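Local coordinates for 4-hydroxybenzoyl-CoA thioesterase (Pseudomonas sp. CBS3, PDB 1LO8), which hydrolyses 4-hydroxybenzoyl-CoA to 4-hydroxybenzoate and coenzyme A, the last step in the conversion of 4-chlorobenzoate to 4-hydroxybenzoate, at residues K90-R95 with E115-A120; Q9-G14 with C70-D75. All blocks are in the same frame, centred on the assembly; numbering follows the deposited sequence.

Contact 1: K90-R95 with E115-A120; sequences KSFVQR and EIRVFA. With 4CA (4-hydroxybenzyl coenzyme A), chain B.
The ring of Phe92 lies over the start of the Arg117 side chain, its CZ 3.6 Å from Arg117 CB. One ring face covers the Arg117 carbonyl carbon, a position reached because CG sits between the backbone N and the carbonyl carbon (chi1 65°). Phe92 CE1 meets CE2 of Phe119 at 3.6 Å, and Phe39 of helix 25-41 packs against both rings. In the backbone, Phe92 and Arg117 form a hydrogen-bonded antiparallel pair, as do Gln94 and Glu115; the Phe92 N to Arg117 O bond is bent, at 140°, and the other three are straighter. These are the paired strands of a hairpin in the hot-dog fold, whose sheet packs against helix 25-41. The Arg117 chain runs extended to NE, and its guanidinium meets Glu115 side-on: NE and NH2 both donate to OE1, each at 2.7 Å, from the same face of the carboxylate. Asp32, through NH2, and the carbonyl of Thr59, through NH1, also hold the guanidinium, while its edge faces C6B of the ligand's benzyl ring. On the face that carries Val93 and Ile116, Ile116 CG2 approaches adenine N3A at 3.4 Å. Val118 CG1 touches both Lys90 O and the ribose O4D. Lys90 N donates to phosphate oxygen O9A at 2.6 Å; Ser91 OG shares that acceptor. Phe119 N donates to a water that can donate to Lys90 O, linking the two backbones.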
loop_
_atom_site.group_PDB
_atom_site.type_symbol
_atom_site.label_atom_id
_atom_site.label_comp_id
_atom_site.label_asym_id
_atom_site.label_seq_id
_atom_site.Cartn_x
_atom_site.Cartn_y
_atom_site.Cartn_z
ATOM N N LYS A 90 27.613 -3.066 13.326
ATOM C CA LYS A 90 27.035 -3.282 12.012
ATOM C C LYS A 90 25.597 -2.795 11.945
ATOM O O LYS A 90 24.884 -3.051 10.998
ATOM C CB LYS A 90 27.055 -4.750 11.651
ATOM C CG LYS A 90 28.457 -5.345 11.525
ATOM C CD LYS A 90 28.359 -6.800 11.105
ATOM C CE LYS A 90 29.658 -7.394 10.600
ATOM N NZ LYS A 90 29.477 -8.746 10.049
ATOM N N SER A 91 25.156 -2.090 12.970
ATOM C CA SER A 91 23.790 -1.621 13.005
ATOM C C SER A 91 23.743 -0.209 13.496
ATOM O O SER A 91 24.750 0.383 13.877
ATOM C CB SER A 91 22.961 -2.504 13.909
ATOM O OG SER A 91 23.663 -2.745 15.102
ATOM N N PHE A 92 22.565 0.344 13.488
ATOM C CA PHE A 92 22.412 1.684 13.958
ATOM C C PHE A 92 20.967 1.891 14.364
ATOM O O PHE A 92 20.067 1.252 13.815
ATOM C CB PHE A 92 22.920 2.705 12.947
ATOM C CG PHE A 92 22.140 2.750 11.658
ATOM C CD1 PHE A 92 22.546 1.946 10.597
ATOM C CD2 PHE A 92 21.018 3.565 11.495
ATOM C CE1 PHE A 92 21.845 1.959 9.394
ATOM C CE2 PHE A 92 20.302 3.612 10.289
ATOM C CZ PHE A 92 20.732 2.795 9.238
ATOM N N VAL A 93 20.761 2.722 15.346
ATOM C CA VAL A 93 19.428 2.966 15.817
ATOM C C VAL A 93 18.956 4.291 15.309
ATOM O O VAL A 93 19.525 5.313 15.673
ATOM C CB VAL A 93 19.345 2.954 17.349
ATOM C CG1 VAL A 93 17.865 2.930 17.795
ATOM C CG2 VAL A 93 20.074 1.733 17.929
ATOM N N GLN A 94 17.922 4.252 14.472
ATOM C CA GLN A 94 17.337 5.456 13.961
ATOM C C GLN A 94 16.052 5.696 14.710
ATOM O O GLN A 94 15.193 4.822 14.745
ATOM C CB GLN A 94 16.935 5.273 12.506
ATOM C CG GLN A 94 16.930 6.573 11.693
ATOM C CD GLN A 94 17.077 6.326 10.195
ATOM O OE1 GLN A 94 16.773 5.234 9.734
ATOM N NE2 GLN A 94 17.510 7.318 9.439
ATOM N N ARG A 95 15.950 6.895 15.260
ATOM C CA ARG A 95 14.803 7.317 16.028
ATOM C C ARG A 95 13.922 8.299 15.265
ATOM O O ARG A 95 14.413 9.229 14.609
ATOM C CB ARG A 95 15.293 7.987 17.293
ATOM C CG ARG A 95 14.173 8.761 17.969
ATOM C CD ARG A 95 14.489 8.884 19.442
ATOM N NE ARG A 95 14.443 7.562 20.049
ATOM C CZ ARG A 95 14.707 7.343 21.331
ATOM N NH1 ARG A 95 15.044 8.320 22.160
ATOM N NH2 ARG A 95 14.632 6.119 21.815
ATOM N N GLU A 115 14.019 2.534 15.140
ATOM C CA GLU A 115 14.288 1.520 14.161
ATOM C C GLU A 115 15.726 1.114 14.216
ATOM O O GLU A 115 16.568 1.987 14.170
ATOM C CB GLU A 115 14.012 1.963 12.701
ATOM C CG GLU A 115 12.495 2.230 12.447
ATOM C CD GLU A 115 12.280 2.633 11.030
ATOM O OE1 GLU A 115 13.148 3.177 10.393
ATOM O OE2 GLU A 115 11.067 2.400 10.591
ATOM N N ILE A 116 15.980 -0.183 14.269
ATOM C CA ILE A 116 17.324 -0.702 14.217
ATOM C C ILE A 116 17.500 -1.218 12.812
ATOM O O ILE A 116 16.773 -2.101 12.385
ATOM C CB ILE A 116 17.621 -1.757 15.277
ATOM C CG1 ILE A 116 17.345 -1.178 16.632
ATOM C CG2 ILE A 116 19.070 -2.241 15.223
ATOM C CD1 ILE A 116 17.884 -2.115 17.717
ATOM N N ARG A 117 18.448 -0.619 12.086
ATOM C CA ARG A 117 18.705 -0.975 10.713
ATOM C C ARG A 117 20.176 -1.248 10.500
ATOM O O ARG A 117 21.001 -0.995 11.359
ATOM C CB ARG A 117 18.274 0.163 9.757
ATOM C CG ARG A 117 16.785 0.555 9.760
ATOM C CD ARG A 117 16.567 1.835 8.994
ATOM N NE ARG A 117 15.149 2.206 8.897
ATOM C CZ ARG A 117 14.397 1.902 7.845
ATOM N NH1 ARG A 117 14.828 1.204 6.781
ATOM N NH2 ARG A 117 13.151 2.311 7.840
ATOM N N VAL A 118 20.501 -1.774 9.337
ATOM C CA VAL A 118 21.902 -2.024 8.984
ATOM C C VAL A 118 22.119 -1.663 7.512
ATOM O O VAL A 118 21.165 -1.666 6.699
ATOM C CB VAL A 118 22.257 -3.507 9.112
ATOM C CG1 VAL A 118 21.919 -4.117 10.442
ATOM C CG2 VAL A 118 21.496 -4.286 8.036
ATOM N N PHE A 119 23.387 -1.401 7.154
ATOM C CA PHE A 119 23.741 -1.164 5.760
ATOM C C PHE A 119 23.909 -2.555 5.204
ATOM O O PHE A 119 24.535 -3.337 5.884
ATOM C CB PHE A 119 25.034 -0.407 5.615
ATOM C CG PHE A 119 24.733 1.040 5.803
ATOM C CD1 PHE A 119 24.243 1.815 4.753
ATOM C CD2 PHE A 119 24.901 1.639 7.048
ATOM C CE1 PHE A 119 23.936 3.163 4.926
ATOM C CE2 PHE A 119 24.582 2.987 7.234
ATOM C CZ PHE A 119 24.104 3.757 6.174
ATOM N N ALA A 120 23.301 -2.884 4.057
ATOM C CA ALA A 120 23.403 -4.236 3.571
ATOM C C ALA A 120 23.729 -4.368 2.117
ATOM O O ALA A 120 23.484 -3.528 1.265
ATOM C CB ALA A 120 22.111 -5.011 3.735
HETATM N N1A 4CA B . 17.853 -6.225 17.151
HETATM C C2A 4CA B . 18.918 -5.357 17.206
HETATM N N3A 4CA B . 19.973 -5.313 16.452
HETATM C C4A 4CA B . 19.935 -6.277 15.523
HETATM C C5A 4CA B . 18.954 -7.231 15.358
HETATM C C6A 4CA B . 17.831 -7.183 16.217
HETATM N N6A 4CA B . 16.796 -8.006 16.173
HETATM N N7A 4CA B . 19.271 -8.084 14.299
HETATM C C8A 4CA B . 20.453 -7.628 13.853
HETATM N N9A 4CA B . 20.901 -6.582 14.596
HETATM C C1D 4CA B . 22.208 -5.993 14.530
HETATM C C2D 4CA B . 23.096 -7.185 14.791
HETATM O O2D 4CA B . 23.386 -7.345 16.181
HETATM C C3D 4CA B . 24.384 -6.770 14.170
HETATM O O3D 4CA B . 25.093 -5.991 15.106
HETATM P P3D 4CA B . 26.411 -5.425 15.544
HETATM O O7A 4CA B . 26.581 -5.794 16.999
HETATM O O8A 4CA B . 27.498 -5.996 14.659
HETATM O O9A 4CA B . 26.408 -3.928 15.409
HETATM C C4D 4CA B . 23.915 -6.022 12.953
HETATM O O4D 4CA B . 22.495 -5.713 13.217
HETATM C C5D 4CA B . 24.100 -6.939 11.759
HETATM O O5D 4CA B . 23.424 -8.176 12.055
HETATM P P1A 4CA B . 24.268 -9.475 11.852
HETATM O O1A 4CA B . 23.521 -10.583 12.510
HETATM O O2A 4CA B . 25.548 -9.214 12.553
HETATM O O3A 4CA B . 24.533 -9.748 10.358
HETATM P P2A 4CA B . 23.725 -10.618 9.236
HETATM O O4A 4CA B . 24.270 -10.227 7.904
HETATM O O5A 4CA B . 24.019 -12.049 9.477
HETATM O O6A 4CA B . 22.099 -10.417 9.297
HETATM C CBP 4CA B . 20.517 -9.218 7.991
HETATM C CCP 4CA B . 21.749 -9.106 8.880
HETATM C CDP 4CA B . 20.834 -9.910 6.643
HETATM C CEP 4CA B . 19.888 -7.836 7.786
HETATM C CAP 4CA B . 19.493 -10.154 8.633
HETATM O OAP 4CA B . 19.040 -9.582 9.880
HETATM C C9P 4CA B . 18.150 -10.045 7.877
HETATM O O9P 4CA B . 17.981 -10.429 6.715
HETATM N N8P 4CA B . 17.034 -9.442 8.565
HETATM C C7P 4CA B . 15.887 -9.323 7.656
HETATM C C6P 4CA B . 15.865 -7.921 7.060
HETATM C C5P 4CA B . 14.492 -7.653 6.401
HETATM O O5P 4CA B . 13.998 -8.361 5.552
HETATM N N4P 4CA B . 13.730 -6.551 6.933
HETATM C C3P 4CA B . 12.454 -6.373 6.238
HETATM C C2P 4CA B . 12.633 -5.577 4.941
HETATM S S1P 4CA B . 13.396 -3.941 5.030
HETATM C C1B 4CA B . 13.212 -3.237 3.438
HETATM C C2B 4CA B . 14.144 -2.155 3.158
HETATM C C3B 4CA B . 15.320 -2.436 2.429
HETATM C C4B 4CA B . 16.226 -1.397 2.138
HETATM C C5B 4CA B . 15.937 -0.078 2.561
HETATM O O2B 4CA B . 16.737 0.970 2.155
HETATM C C6B 4CA B . 14.777 0.183 3.343
HETATM C C7B 4CA B . 13.840 -0.843 3.588
HETATM O O HOH W 1 25.448 -1.688 8.713
#

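Contact 2: Q9-G14 with C70-D75; sequences QRIEFG and CTASYD. With 4CA (4-hydroxybenzyl coenzyme A), chain C.
Phe13 turns the edge of its ring to a face of Tyr74, CD1 standing 3.8 Å from Tyr74 CE1, toward the rim. With planes at 73° and centroids 5.3 Å apart, the pair is edge-to-face, although the side chains point the same way. Phe13 CG is anti to the backbone N (chi1 176°), which carries the ring out alongside the tyrosine. Next to the rings, Ile11 O accepts from Asp75 N at 2.9 Å in an almost linear bond, while the Ile11 side chain packs along Ser73: CD1 lies 3.3 Å from Ser73 O and presses tightly on Ala72 CB at 3.5 Å. Val22 covers both Ile11 and Ala72, and Ser73 OG is hydrogen-bonded to Gly20 O, so the 70-75 loop is fastened to the region just after the active-site Asp17. Farther out, Arg48 of the third subunit makes a cation-pi contact with Tyr74 and bonds its carbonyl, and Pro18 of the fourth subunit packs on both rings. Arg36 of the third subunit bridges Glu12 and Asp75, tying the two segments to that neighbouring subunit, and Arg10 NH1 also pairs with Glu12 OE2; both positive charges probably offset the carboxylates' repulsion.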
loop_
_atom_site.group_PDB
_atom_site.type_symbol
_atom_site.label_atom_id
_atom_site.label_comp_id
_atom_site.label_asym_id
_atom_site.label_seq_id
_atom_site.Cartn_x
_atom_site.Cartn_y
_atom_site.Cartn_z
ATOM N N GLN A 9 4.533 15.144 5.905
ATOM C CA GLN A 9 3.850 14.146 5.172
ATOM C C GLN A 9 2.395 14.422 5.340
ATOM O O GLN A 9 1.956 14.548 6.469
ATOM C CB GLN A 9 4.216 12.777 5.777
ATOM C CG GLN A 9 3.410 11.664 5.127
ATOM C CD GLN A 9 3.890 11.616 3.716
ATOM O OE1 GLN A 9 5.126 11.606 3.533
ATOM N NE2 GLN A 9 2.927 11.696 2.774
ATOM N N ARG A 10 1.677 14.562 4.212
ATOM C CA ARG A 10 0.249 14.808 4.252
ATOM C C ARG A 10 -0.527 13.499 4.202
ATOM O O ARG A 10 -0.213 12.618 3.399
ATOM C CB ARG A 10 -0.194 15.758 3.148
ATOM C CG ARG A 10 -1.653 16.066 3.342
ATOM C CD ARG A 10 -2.202 17.319 2.650
ATOM N NE ARG A 10 -1.645 18.110 1.528
ATOM C CZ ARG A 10 -1.996 18.018 0.231
ATOM N NH1 ARG A 10 -2.838 17.045 -0.197
ATOM N NH2 ARG A 10 -1.473 18.918 -0.631
ATOM N N ILE A 11 -1.484 13.352 5.093
ATOM C CA ILE A 11 -2.229 12.126 5.133
ATOM C C ILE A 11 -3.338 12.220 4.114
ATOM O O ILE A 11 -4.061 13.201 4.086
ATOM C CB ILE A 11 -2.809 11.896 6.516
ATOM C CG1 ILE A 11 -1.708 12.015 7.586
ATOM C CG2 ILE A 11 -3.546 10.554 6.555
ATOM C CD1 ILE A 11 -2.228 12.033 9.036
ATOM N N GLU A 12 -3.486 11.178 3.308
ATOM C CA GLU A 12 -4.525 11.114 2.277
ATOM C C GLU A 12 -5.705 10.238 2.706
ATOM O O GLU A 12 -5.600 9.446 3.622
ATOM C CB GLU A 12 -3.993 10.658 0.911
ATOM C CG GLU A 12 -2.963 11.659 0.309
ATOM C CD GLU A 12 -3.574 13.011 0.101
ATOM O OE1 GLU A 12 -4.778 13.223 0.156
ATOM O OE2 GLU A 12 -2.667 13.932 -0.127
ATOM N N PHE A 13 -6.840 10.399 2.049
ATOM C CA PHE A 13 -8.026 9.654 2.395
ATOM C C PHE A 13 -7.770 8.164 2.321
ATOM O O PHE A 13 -8.203 7.409 3.157
ATOM C CB PHE A 13 -9.039 10.024 1.336
ATOM C CG PHE A 13 -10.370 9.323 1.381
ATOM C CD1 PHE A 13 -11.339 9.769 2.273
ATOM C CD2 PHE A 13 -10.680 8.276 0.513
ATOM C CE1 PHE A 13 -12.591 9.163 2.304
ATOM C CE2 PHE A 13 -11.919 7.641 0.545
ATOM C CZ PHE A 13 -12.872 8.102 1.448
ATOM N N GLY A 14 -7.027 7.761 1.308
ATOM C CA GLY A 14 -6.722 6.343 1.131
ATOM C C GLY A 14 -5.769 5.763 2.178
ATOM O O GLY A 14 -5.613 4.541 2.316
ATOM N N CYS A 70 -1.523 9.044 19.574
ATOM C CA CYS A 70 -2.846 9.596 19.316
ATOM C C CYS A 70 -3.181 9.280 17.881
ATOM O O CYS A 70 -2.291 8.918 17.131
ATOM C CB CYS A 70 -3.045 11.109 19.580
ATOM S SG CYS A 70 -2.187 12.182 18.407
ATOM N N THR A 71 -4.431 9.480 17.478
ATOM C CA THR A 71 -4.780 9.188 16.080
ATOM C C THR A 71 -4.516 10.357 15.139
ATOM O O THR A 71 -4.335 11.508 15.519
ATOM C CB THR A 71 -6.256 8.834 15.971
ATOM O OG1 THR A 71 -6.977 10.022 16.213
ATOM C CG2 THR A 71 -6.712 7.779 16.989
ATOM N N ALA A 72 -4.476 10.053 13.855
ATOM C CA ALA A 72 -4.298 11.060 12.835
ATOM C C ALA A 72 -5.236 10.680 11.694
ATOM O O ALA A 72 -5.603 9.531 11.603
ATOM C CB ALA A 72 -2.862 11.231 12.351
ATOM N N SER A 73 -5.610 11.608 10.822
ATOM C CA SER A 73 -6.540 11.334 9.703
ATOM C C SER A 73 -6.227 12.140 8.481
ATOM O O SER A 73 -5.344 12.978 8.475
ATOM C CB SER A 73 -7.980 11.605 10.089
ATOM O OG SER A 73 -8.856 10.858 9.277
ATOM N N TYR A 74 -6.936 11.867 7.416
ATOM C CA TYR A 74 -6.724 12.573 6.165
ATOM C C TYR A 74 -6.856 14.071 6.329
ATOM O O TYR A 74 -7.742 14.602 7.004
ATOM C CB TYR A 74 -7.495 11.997 4.954
ATOM C CG TYR A 74 -8.995 12.152 5.054
ATOM C CD1 TYR A 74 -9.810 11.213 5.678
ATOM C CD2 TYR A 74 -9.589 13.261 4.457
ATOM C CE1 TYR A 74 -11.193 11.373 5.732
ATOM C CE2 TYR A 74 -10.963 13.438 4.493
ATOM C CZ TYR A 74 -11.758 12.490 5.115
ATOM O OH TYR A 74 -13.076 12.759 5.141
ATOM N N ASP A 75 -5.908 14.713 5.689
ATOM C CA ASP A 75 -5.744 16.151 5.736
ATOM C C ASP A 75 -4.748 16.568 6.846
ATOM O O ASP A 75 -4.039 17.561 6.723
ATOM C CB ASP A 75 -7.054 16.971 5.720
ATOM C CG ASP A 75 -7.588 17.117 4.328
ATOM O OD1 ASP A 75 -6.842 17.144 3.353
ATOM O OD2 ASP A 75 -8.904 17.148 4.292
HETATM N N1A 4CA C . 2.181 0.585 25.427
HETATM C C2A 4CA C . 1.451 -0.376 26.085
HETATM N N3A 4CA C . 0.196 -0.364 26.413
HETATM C C4A 4CA C . -0.388 0.775 26.020
HETATM C C5A 4CA C . 0.213 1.835 25.378
HETATM C C6A 4CA C . 1.582 1.719 25.042
HETATM N N6A 4CA C . 2.297 2.632 24.404
HETATM N N7A 4CA C . -0.709 2.859 25.150
HETATM C C8A 4CA C . -1.854 2.392 25.676
HETATM N N9A 4CA C . -1.682 1.173 26.249
HETATM C C1D 4CA C . -2.632 0.483 27.075
HETATM C C2D 4CA C . -2.884 1.496 28.165
HETATM O O2D 4CA C . -1.999 1.324 29.273
HETATM C C3D 4CA C . -4.225 1.095 28.673
HETATM O O3D 4CA C . -4.048 0.067 29.620
HETATM P P3D 4CA C . -4.619 -0.709 30.769
HETATM O O7A 4CA C . -3.587 -0.678 31.871
HETATM O O8A 4CA C . -5.933 -0.074 31.173
HETATM O O9A 4CA C . -4.871 -2.134 30.364
HETATM C C4D 4CA C . -4.924 0.677 27.409
HETATM O O4D 4CA C . -3.842 0.462 26.427
HETATM C C5D 4CA C . -5.857 1.804 27.013
HETATM O O5D 4CA C . -5.073 3.011 26.945
HETATM P P1A 4CA C . -5.639 4.231 27.739
HETATM O O1A 4CA C . -4.548 5.242 27.813
HETATM O O2A 4CA C . -5.956 3.699 29.087
HETATM O O3A 4CA C . -6.917 4.790 27.081
HETATM P P2A 4CA C . -7.162 5.956 25.964
HETATM O O4A 4CA C . -8.564 5.806 25.477
HETATM O O5A 4CA C . -7.025 7.265 26.641
HETATM O O6A 4CA C . -6.092 5.911 24.724
HETATM C CBP 4CA C . -6.187 5.185 22.463
HETATM C CCP 4CA C . -6.316 4.762 23.922
HETATM C CDP 4CA C . -7.346 6.113 22.024
HETATM C CEP 4CA C . -6.078 3.949 21.565
HETATM C CAP 4CA C . -4.948 6.060 22.280
HETATM O OAP 4CA C . -3.767 5.283 22.580
HETATM C C9P 4CA C . -4.670 6.250 20.773
HETATM O O9P 4CA C . -5.405 6.889 20.012
HETATM N N8P 4CA C . -3.490 5.630 20.218
HETATM C C7P 4CA C . -3.456 5.824 18.764
HETATM C C6P 4CA C . -4.035 4.591 18.081
HETATM C C5P 4CA C . -3.681 4.610 16.575
HETATM O O5P 4CA C . -3.937 5.529 15.830
HETATM N N4P 4CA C . -2.898 3.502 16.088
HETATM C C3P 4CA C . -2.624 3.606 14.654
HETATM C C2P 4CA C . -3.804 3.092 13.823
HETATM S S1P 4CA C . -4.391 1.406 14.108
HETATM C C1B 4CA C . -5.553 1.081 12.839
HETATM C C2B 4CA C . -6.474 -0.004 13.143
HETATM C C3B 4CA C . -7.755 0.307 13.649
HETATM C C4B 4CA C . -8.663 -0.732 13.937
HETATM C C5B 4CA C . -8.288 -2.075 13.695
HETATM O O2B 4CA C . -9.216 -3.087 13.829
HETATM C C6B 4CA C . -6.975 -2.379 13.238
HETATM C C7B 4CA C . -6.084 -1.340 12.896
#

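How the contacts relate
Along the chain both segments of contact 2 precede those of contact 1, and the two contacts lie on opposite sides of the chain's centre, about 27 Å apart between centres and about 13 Å between nearest atoms. Both reach the same antiparallel sheet: contact 1 pairs strands 92-101 and 107-123, whereas contact 2 joins the end of strand 4-10 to the loop between strands 56-68 and 77-87. Strand 77-87 connects them, pairing with 4-10 on one side and 92-101 on the other. Contact 1 supplies part of the coenzyme-binding surface; contact 2 touches ligand held mainly by another subunit, as well as neighbouring chains, consistent with active sites assembled between chains of the tetramer.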